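Beta-N-acetylhexosaminidase (Streptomyces plicatus, PDB 5FCZ) probably hydrolyses terminal, non-reducing N-acetylhexosamine residues from glycosides, acting as a family 20 beta-N-acetylhexosaminidase. Local coordinates at residues A[163-168]-A[446-451]; A[167-172]-A[218-223]. All coordinates share one frame; numbering follows the deposited sequence.

Interaction 1 of 2, residues A[163-168]-A[446-451]; sequences MLDVSR and PLWTET. With TNX (1,5-anhydro-2-deoxy-2-(ethanethioylamino)-D-arabino-hex-1-enitol), chain B.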
loop_
_atom_site.group_PDB
_atom_site.type_symbol
_atom_site.label_atom_id
_atom_site.label_comp_id
_atom_site.label_asym_id
_atom_site.label_seq_id
_atom_site.Cartn_x
_atom_site.Cartn_y
_atom_site.Cartn_z
ATOM N N MET A 163 -0.349 2.548 -2.999
ATOM C CA MET A 163 -0.487 3.983 -3.122
ATOM C C MET A 163 -1.950 4.281 -3.333
ATOM O O MET A 163 -2.638 3.551 -4.064
ATOM C CB MET A 163 0.311 4.556 -4.295
ATOM C CG MET A 163 0.367 6.097 -4.343
ATOM S SD MET A 163 0.753 6.798 -5.974
ATOM C CE MET A 163 -0.880 6.685 -6.707
ATOM N N LEU A 164 -2.411 5.368 -2.717
ATOM C CA LEU A 164 -3.687 5.965 -3.069
ATOM C C LEU A 164 -3.464 7.385 -3.550
ATOM O O LEU A 164 -2.732 8.156 -2.926
ATOM C CB LEU A 164 -4.673 5.960 -1.907
ATOM C CG LEU A 164 -6.104 6.345 -2.317
ATOM C CD1 LEU A 164 -6.695 5.384 -3.371
ATOM C CD2 LEU A 164 -7.018 6.449 -1.099
ATOM N N ASP A 165 -4.092 7.710 -4.675
ATOM C CA ASP A 165 -4.069 9.048 -5.246
ATOM C C ASP A 165 -5.283 9.777 -4.671
ATOM O O ASP A 165 -6.431 9.374 -4.913
ATOM C CB ASP A 165 -4.066 8.940 -6.782
ATOM C CG ASP A 165 -4.414 10.235 -7.501
ATOM O OD1 ASP A 165 -4.448 11.325 -6.863
ATOM O OD2 ASP A 165 -4.687 10.121 -8.733
ATOM N N VAL A 166 -5.031 10.795 -3.846
ATOM C CA VAL A 166 -6.101 11.598 -3.269
ATOM C C VAL A 166 -6.128 12.975 -3.899
ATOM O O VAL A 166 -6.965 13.819 -3.522
ATOM C CB VAL A 166 -6.026 11.687 -1.725
ATOM C CG1 VAL A 166 -6.204 10.290 -1.087
ATOM C CG2 VAL A 166 -4.754 12.365 -1.262
ATOM N N SER A 167 -5.270 13.201 -4.905
ATOM C CA SER A 167 -5.234 14.487 -5.582
ATOM C C SER A 167 -6.279 14.550 -6.673
ATOM O O SER A 167 -6.915 15.592 -6.846
ATOM C CB SER A 167 -3.860 14.752 -6.187
ATOM O OG SER A 167 -2.863 14.696 -5.202
ATOM N N ARG A 168 -6.450 13.454 -7.429
ATOM C CA ARG A 168 -7.317 13.498 -8.608
ATOM C C ARG A 168 -8.779 13.526 -8.201
ATOM O O ARG A 168 -9.520 14.430 -8.598
ATOM C CB ARG A 168 -7.031 12.330 -9.538
ATOM C CG ARG A 168 -5.998 12.676 -10.536
ATOM C CD ARG A 168 -4.730 13.271 -9.885
ATOM N NE ARG A 168 -3.733 13.536 -10.914
ATOM C CZ ARG A 168 -2.895 12.632 -11.409
ATOM N NH1 ARG A 168 -2.866 11.378 -10.940
ATOM N NH2 ARG A 168 -2.083 12.982 -12.387
ATOM N N PRO A 446 0.046 0.933 -7.174
ATOM C CA PRO A 446 -0.590 2.249 -7.084
ATOM C C PRO A 446 -1.993 2.241 -7.651
ATOM O O PRO A 446 -2.306 1.540 -8.616
ATOM C CB PRO A 446 0.317 3.149 -7.941
ATOM C CG PRO A 446 1.511 2.319 -8.304
ATOM C CD PRO A 446 0.990 0.889 -8.299
ATOM N N LEU A 447 -2.835 3.064 -7.041
ATOM C CA LEU A 447 -4.208 3.224 -7.491
ATOM C C LEU A 447 -4.458 4.704 -7.774
ATOM O O LEU A 447 -4.764 5.466 -6.853
ATOM C CB LEU A 447 -5.168 2.674 -6.466
ATOM C CG LEU A 447 -6.647 2.854 -6.762
ATOM C CD1 LEU A 447 -6.942 2.328 -8.157
ATOM C CD2 LEU A 447 -7.429 2.101 -5.665
ATOM N N TRP A 448 -4.342 5.098 -9.045
ATOM C CA TRP A 448 -4.583 6.481 -9.456
ATOM C C TRP A 448 -6.077 6.720 -9.618
ATOM O O TRP A 448 -6.836 5.798 -9.927
ATOM C CB TRP A 448 -3.846 6.797 -10.763
ATOM C CG TRP A 448 -2.384 6.544 -10.671
ATOM C CD1 TRP A 448 -1.740 5.413 -11.037
ATOM C CD2 TRP A 448 -1.394 7.424 -10.153
ATOM N NE1 TRP A 448 -0.399 5.519 -10.777
ATOM C CE2 TRP A 448 -0.156 6.754 -10.238
ATOM C CE3 TRP A 448 -1.429 8.724 -9.612
ATOM C CZ2 TRP A 448 1.051 7.342 -9.821
ATOM C CZ3 TRP A 448 -0.240 9.308 -9.205
ATOM C CH2 TRP A 448 0.986 8.624 -9.327
ATOM N N THR A 449 -6.514 7.964 -9.380
ATOM C CA THR A 449 -7.951 8.210 -9.316
ATOM C C THR A 449 -8.481 9.227 -10.356
ATOM O O THR A 449 -9.508 9.863 -10.123
ATOM C CB THR A 449 -8.332 8.593 -7.884
ATOM O OG1 THR A 449 -7.608 9.747 -7.438
ATOM C CG2 THR A 449 -8.019 7.451 -6.954
ATOM N N GLU A 450 -7.881 9.334 -11.559
ATOM C CA GLU A 450 -8.522 10.152 -12.603
ATOM C C GLU A 450 -9.983 9.776 -12.800
ATOM O O GLU A 450 -10.827 10.647 -13.059
ATOM C CB GLU A 450 -7.820 10.032 -13.955
ATOM C CG GLU A 450 -6.565 10.849 -14.066
ATOM C CD GLU A 450 -5.342 10.077 -13.600
ATOM O OE1 GLU A 450 -5.477 9.074 -12.843
ATOM O OE2 GLU A 450 -4.236 10.475 -14.006
ATOM N N THR A 451 -10.296 8.485 -12.687
ATOM C CA THR A 451 -11.586 7.938 -13.083
ATOM C C THR A 451 -12.387 7.412 -11.905
ATOM O O THR A 451 -13.490 6.901 -12.112
ATOM C CB THR A 451 -11.412 6.784 -14.101
ATOM O OG1 THR A 451 -11.070 5.577 -13.413
ATOM C CG2 THR A 451 -10.297 7.071 -15.135
HETATM C C1 TNX B . 0.911 8.675 -15.107
HETATM S S7 TNX B . 2.145 6.996 -13.247
HETATM C C2 TNX B . 1.159 9.350 -14.005
HETATM C C3 TNX B . -0.000 9.784 -13.099
HETATM C C4 TNX B . -1.279 9.151 -13.701
HETATM C C5 TNX B . -0.997 7.691 -14.120
HETATM C C6 TNX B . -2.219 7.128 -14.831
HETATM C C7 TNX B . 2.987 8.406 -12.956
HETATM C C8 TNX B . 4.183 8.431 -12.028
HETATM N N2 TNX B . 2.508 9.500 -13.536
HETATM O O3 TNX B . -0.047 11.176 -13.005
HETATM O O4 TNX B . -2.282 9.200 -12.737
HETATM O O5 TNX B . 0.111 7.573 -15.033
HETATM O O6 TNX B . -2.193 5.729 -14.755
#
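M163 and P446, then L164 and L447, pair as neighbouring parallel strands, joined by backbone bonds from L447 N to M163 O (3.0 Å) and from D165 N to L447 O (3.2 Å). Where the strands end, the D165 side chain takes over the hydrogen bonding. Its OD1 accepts from the backbone N of S167 and of R168, an Asx turn extended to an Asx motif. OD2 is gripped from opposite faces of the carboxylate plane, by T449 N at 2.9 Å, almost straight at 172°, and by R168 NH1 in a salt bridge. T449 OG1 adds a bond to the D165 carbonyl O, 2.8 Å away and above the carbonyl plane.

R168 NH1 lies 3.5 Å from E450 OE2, over the guanidinium face, a long, weak salt bridge of charges alone, with no N-H aimed at the oxygen. Both residues reach the ligand TNX: R168 NH1 and NH2 donate to its O4 and O3, and TNX O4 donates to E450 OE2 at 2.7 Å.

Apolar contact centres on the W448 indole. With M163 CG anti to its own N and the chain bent at chi3 (81°), M163 CE sits 3.4 Å from the centroid of the W448 six-membered ring, a CH-pi contact, with SD above the same face in a Met-aromatic contact. TNX lies over the opposite face, the indole serving as its floor.

Strands 159-165 and 440-447 are the first and last of the TIM barrel, which they close; strand 190-194 flanks M163 and D165, while helix 455-462 covers L164, L447 and T449.

Interaction 2 of 2, residues A[167-172]-A[218-223]; sequences SRHFFG and TEVGGG. With TNX (1,5-anhydro-2-deoxy-2-(ethanethioylamino)-D-arabino-hex-1-enitol), chain B.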
loop_
_atom_site.group_PDB
_atom_site.type_symbol
_atom_site.label_atom_id
_atom_site.label_comp_id
_atom_site.label_asym_id
_atom_site.label_seq_id
_atom_site.Cartn_x
_atom_site.Cartn_y
_atom_site.Cartn_z
ATOM N N SER A 167 -5.270 13.201 -4.905
ATOM C CA SER A 167 -5.234 14.487 -5.582
ATOM C C SER A 167 -6.279 14.550 -6.673
ATOM O O SER A 167 -6.915 15.592 -6.846
ATOM C CB SER A 167 -3.860 14.752 -6.187
ATOM O OG SER A 167 -2.863 14.696 -5.202
ATOM N N ARG A 168 -6.450 13.454 -7.429
ATOM C CA ARG A 168 -7.317 13.498 -8.608
ATOM C C ARG A 168 -8.779 13.526 -8.201
ATOM O O ARG A 168 -9.520 14.430 -8.598
ATOM C CB ARG A 168 -7.031 12.330 -9.538
ATOM C CG ARG A 168 -5.998 12.676 -10.536
ATOM C CD ARG A 168 -4.730 13.271 -9.885
ATOM N NE ARG A 168 -3.733 13.536 -10.914
ATOM C CZ ARG A 168 -2.895 12.632 -11.409
ATOM N NH1 ARG A 168 -2.866 11.378 -10.940
ATOM N NH2 ARG A 168 -2.083 12.982 -12.387
ATOM N N HIS A 169 -9.203 12.564 -7.387
ATOM C CA HIS A 169 -10.397 12.708 -6.569
ATOM C C HIS A 169 -9.998 12.588 -5.107
ATOM O O HIS A 169 -9.201 11.720 -4.749
ATOM C CB HIS A 169 -11.440 11.676 -6.907
ATOM C CG HIS A 169 -12.126 11.942 -8.199
ATOM N ND1 HIS A 169 -11.684 11.436 -9.408
ATOM C CD2 HIS A 169 -13.213 12.688 -8.473
ATOM C CE1 HIS A 169 -12.482 11.858 -10.368
ATOM N NE2 HIS A 169 -13.415 12.619 -9.829
ATOM N N PHE A 170 -10.543 13.476 -4.277
ATOM C CA PHE A 170 -10.245 13.478 -2.854
ATOM C C PHE A 170 -11.042 12.419 -2.129
ATOM O O PHE A 170 -12.203 12.181 -2.447
ATOM C CB PHE A 170 -10.576 14.829 -2.237
ATOM C CG PHE A 170 -10.274 14.921 -0.783
ATOM C CD1 PHE A 170 -8.983 14.828 -0.329
ATOM C CD2 PHE A 170 -11.279 15.119 0.133
ATOM C CE1 PHE A 170 -8.701 14.924 1.016
ATOM C CE2 PHE A 170 -10.984 15.227 1.481
ATOM C CZ PHE A 170 -9.713 15.126 1.909
ATOM N N PHE A 171 -10.405 11.791 -1.147
ATOM C CA PHE A 171 -11.036 10.831 -0.256
ATOM C C PHE A 171 -10.702 11.235 1.169
ATOM O O PHE A 171 -9.536 11.486 1.486
ATOM C CB PHE A 171 -10.568 9.407 -0.552
ATOM C CG PHE A 171 -10.933 8.933 -1.923
ATOM C CD1 PHE A 171 -10.136 9.262 -3.013
ATOM C CD2 PHE A 171 -12.080 8.172 -2.139
ATOM C CE1 PHE A 171 -10.483 8.844 -4.300
ATOM C CE2 PHE A 171 -12.426 7.751 -3.446
ATOM C CZ PHE A 171 -11.623 8.086 -4.504
ATOM N N GLY A 172 -11.733 11.361 1.994
ATOM C CA GLY A 172 -11.579 11.783 3.369
ATOM C C GLY A 172 -10.970 10.721 4.252
ATOM O O GLY A 172 -10.679 9.594 3.834
ATOM N N THR A 218 -10.904 22.113 -5.465
ATOM C CA THR A 218 -11.645 21.280 -6.423
ATOM C C THR A 218 -10.905 19.958 -6.677
ATOM O O THR A 218 -10.008 19.575 -5.934
ATOM C CB THR A 218 -11.913 22.081 -7.713
ATOM O OG1 THR A 218 -12.800 21.346 -8.552
ATOM C CG2 THR A 218 -10.638 22.416 -8.484
ATOM N N GLU A 219 -11.308 19.243 -7.729
ATOM C CA GLU A 219 -10.722 17.952 -8.100
ATOM C C GLU A 219 -11.022 17.683 -9.583
ATOM O O GLU A 219 -11.553 18.541 -10.305
ATOM C CB GLU A 219 -11.264 16.822 -7.201
ATOM C CG GLU A 219 -12.744 16.567 -7.395
ATOM C CD GLU A 219 -13.373 15.566 -6.413
ATOM O OE1 GLU A 219 -12.810 15.297 -5.318
ATOM O OE2 GLU A 219 -14.463 15.047 -6.758
ATOM N N VAL A 220 -10.666 16.485 -10.049
ATOM C CA VAL A 220 -11.030 16.100 -11.397
ATOM C C VAL A 220 -12.524 16.267 -11.553
ATOM O O VAL A 220 -13.297 15.796 -10.713
ATOM C CB VAL A 220 -10.600 14.656 -11.684
ATOM C CG1 VAL A 220 -11.349 14.116 -12.928
ATOM C CG2 VAL A 220 -9.081 14.567 -11.855
ATOM N N GLY A 221 -12.933 16.959 -12.623
ATOM C CA GLY A 221 -14.335 17.171 -12.918
ATOM C C GLY A 221 -14.991 18.309 -12.179
ATOM O O GLY A 221 -16.194 18.529 -12.354
ATOM N N GLY A 222 -14.252 19.033 -11.356
ATOM C CA GLY A 222 -14.792 20.211 -10.708
ATOM C C GLY A 222 -15.697 19.900 -9.543
ATOM O O GLY A 222 -15.935 18.753 -9.145
ATOM N N GLY A 223 -16.222 20.978 -8.990
ATOM C CA GLY A 223 -16.972 20.886 -7.775
ATOM C C GLY A 223 -16.035 20.785 -6.591
ATOM O O GLY A 223 -14.819 21.004 -6.711
HETATM C C1 TNX B . 0.911 8.675 -15.107
HETATM S S7 TNX B . 2.145 6.996 -13.247
HETATM C C2 TNX B . 1.159 9.350 -14.005
HETATM C C3 TNX B . -0.000 9.784 -13.099
HETATM C C4 TNX B . -1.279 9.151 -13.701
HETATM C C5 TNX B . -0.997 7.691 -14.120
HETATM C C6 TNX B . -2.219 7.128 -14.831
HETATM C C7 TNX B . 2.987 8.406 -12.956
HETATM C C8 TNX B . 4.183 8.431 -12.028
HETATM N N2 TNX B . 2.508 9.500 -13.536
HETATM O O3 TNX B . -0.047 11.176 -13.005
HETATM O O4 TNX B . -2.282 9.200 -12.737
HETATM O O5 TNX B . 0.111 7.573 -15.033
HETATM O O6 TNX B . -2.193 5.729 -14.755
#
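A chi1 of 66° sets E219 CG between its own backbone N and carbonyl carbon, and the chain then runs extended, carrying the carboxylate past the H169 imidazole to the backbone of F170. There E219 OE1 accepts from F170 N at 3.1 Å, the donor standing above the carboxylate plane, while OE2 comes to the rim of the H169 ring, 3.2 Å from CD2 and near the ring plane. Ring and carboxylate are steeply turned against each other, 75° between planes. Shortening E219 to an alanine is likely to leave F170 N without this acceptor and the H169 ring edge without its neighbour.

Two loops of the catalytic barrel meet here: 167-172 leads from strand 159-165 to the helix that G172 N-caps, and 218-223 bends through a type II beta turn from E219 to G222, closed by G222 N bonding to E219 O. The backbones are tied by V220 N donating to R168 O at 2.8 Å.

V220 touches two side chains. Its CB lies 4.0 Å from the H169 ring centroid, an off-centre CH-pi contact, and its CG2 packs 3.8 Å from R168 CB, against the base of the arginine. The H169 ring itself is held by ND1, hydrogen-bonded to T449 O, and R202 borders E219.

In the fold
Interactions 1 and 2 share S167 and R168, and their centres lie about 10 Å apart. R168 joins them: its carbonyl O faces the 218-223 loop, whereas its guanidinium reaches TNX among D165, W448 and E450. A second junction is H169, whose ND1 lies 2.8 Å from T449 O, a probable hydrogen bond, while E450 O packs 3.5 Å from V220 CG1. The 218-223 loop does not touch TNX and is probably a second shell, reaching the site through R168 and H169, with R168, W448 and E450 of interaction 1 in direct contact with the ligand. D197 forms a further salt bridge with R168, and D319, D401 and W414 supply other hydrogen bonds to TNX.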